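PDB 1YB2: tRNA (adenine(58)-N(1))-methyltransferase catalytic subunit TRM61 C-terminal domain-containing protein from Thermoplasma acidophilum, which probably transfers a methyl group from S-adenosyl-L-methionine to RNA, perhaps to N1 of adenine 58 in tRNA. Local coordinates for residues Ala185-Pro188 and Asp189-Asn192. Sequence-based numbering, arbitrary orientation.
Sequences ADIP and DPWN
Ile187 lays the end of its side chain along the ring of Pro190, three residues on, with CD1 3.9 Å from Pro190 CA and CG1 4.2 Å from Pro190 CB. With chi1 at 50°, CG1 is tucked between N and C of its own backbone and the chain ends beside Pro190; a branched aliphatic chain suits this buried place beside the proline ring. Pro190 CD touches two carbonyl oxygens, Ile187 O at 3.4 Å and Pro188 O at 3.3 Å. The Pro188 oxygen also approaches the indole of Trp191 obliquely, 3.3 Å from CH2, while Asp189 CA sits over one face of that ring near its rim. The sequence DIPDPW follows strand 180-185 at its C-terminal end, where class I methyltransferases of the Rossmann type bind cofactor; Asp186, whose side chain sets off away from residues 189-192, is predicted to bind S-adenosyl-L-methionine. Prolines restrict the backbone here, and a 3-10 turn over 190-192 leads toward helix 194-199. Asp189 suits the start of that turn: its OD2 accepts a nearly straight bond from Asn192 ND2 (2.9 Å, 174°) on the anti side of the carboxylate, tilted somewhat out of its plane, and its carbonyl O takes the backbone Asn192 N at 3.1 Å. From within the turn, the Trp191 ring packs on helix 214-223, touching Gln216 and Thr220 and forming a cation-pi contact with Lys219.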
# COMPACT_ATOMS: atom_id res chain seq x y z
N ALA A 185 6.10 9.98 -8.79
CA ALA A 185 7.36 10.45 -9.37
C ALA A 185 8.60 9.92 -8.66
O ALA A 185 8.77 10.07 -7.45
CB ALA A 185 7.38 11.97 -9.40
N ASP A 186 9.49 9.31 -9.45
CA ASP A 186 10.75 8.78 -8.96
C ASP A 186 11.79 9.21 -9.98
O ASP A 186 12.23 8.43 -10.82
CB ASP A 186 10.66 7.26 -8.83
CG ASP A 186 11.92 6.63 -8.23
OD1 ASP A 186 12.79 7.34 -7.66
OD2 ASP A 186 12.03 5.39 -8.34
N ILE A 187 12.13 10.49 -9.93
CA ILE A 187 13.15 11.10 -10.78
C ILE A 187 14.16 11.85 -9.93
O ILE A 187 13.85 12.20 -8.78
CB ILE A 187 12.54 12.06 -11.85
CG1 ILE A 187 11.57 13.06 -11.20
CG2 ILE A 187 11.92 11.26 -13.00
CD1 ILE A 187 11.13 14.17 -12.15
N PRO A 188 15.38 12.07 -10.46
CA PRO A 188 16.48 12.76 -9.77
C PRO A 188 16.10 14.16 -9.28
O PRO A 188 16.32 14.49 -8.11
CB PRO A 188 17.56 12.89 -10.84
CG PRO A 188 17.28 11.84 -11.81
CD PRO A 188 15.80 11.64 -11.81
N ASP A 189 15.52 14.97 -10.17
CA ASP A 189 15.34 16.40 -9.87
C ASP A 189 13.89 16.87 -10.02
O ASP A 189 13.59 17.67 -10.92
CB ASP A 189 16.30 17.24 -10.73
CG ASP A 189 16.05 17.08 -12.22
OD1 ASP A 189 15.49 16.03 -12.64
OD2 ASP A 189 16.41 18.02 -12.98
N PRO A 190 12.98 16.38 -9.15
CA PRO A 190 11.58 16.81 -9.34
C PRO A 190 11.34 18.32 -9.17
O PRO A 190 10.41 18.85 -9.78
CB PRO A 190 10.82 15.99 -8.29
CG PRO A 190 11.84 15.60 -7.27
CD PRO A 190 13.13 15.43 -8.04
N TRP A 191 12.15 19.00 -8.35
CA TRP A 191 12.03 20.46 -8.18
C TRP A 191 12.07 21.22 -9.51
O TRP A 191 11.54 22.32 -9.62
CB TRP A 191 13.07 21.02 -7.18
CG TRP A 191 14.47 20.56 -7.47
CD1 TRP A 191 15.38 21.17 -8.28
CD2 TRP A 191 15.10 19.35 -7.00
NE1 TRP A 191 16.55 20.42 -8.33
CE2 TRP A 191 16.40 19.30 -7.56
CE3 TRP A 191 14.69 18.31 -6.15
CZ2 TRP A 191 17.29 18.26 -7.30
CZ3 TRP A 191 15.58 17.27 -5.90
CH2 TRP A 191 16.87 17.26 -6.47
N ASN A 192 12.67 20.64 -10.54
CA ASN A 192 12.78 21.30 -11.84
C ASN A 192 11.57 21.06 -12.72
O ASN A 192 11.49 21.62 -13.83
CB ASN A 192 14.05 20.86 -12.57
CG ASN A 192 15.30 21.49 -11.99
OD1 ASN A 192 15.31 22.66 -11.59
ND2 ASN A 192 16.37 20.71 -11.94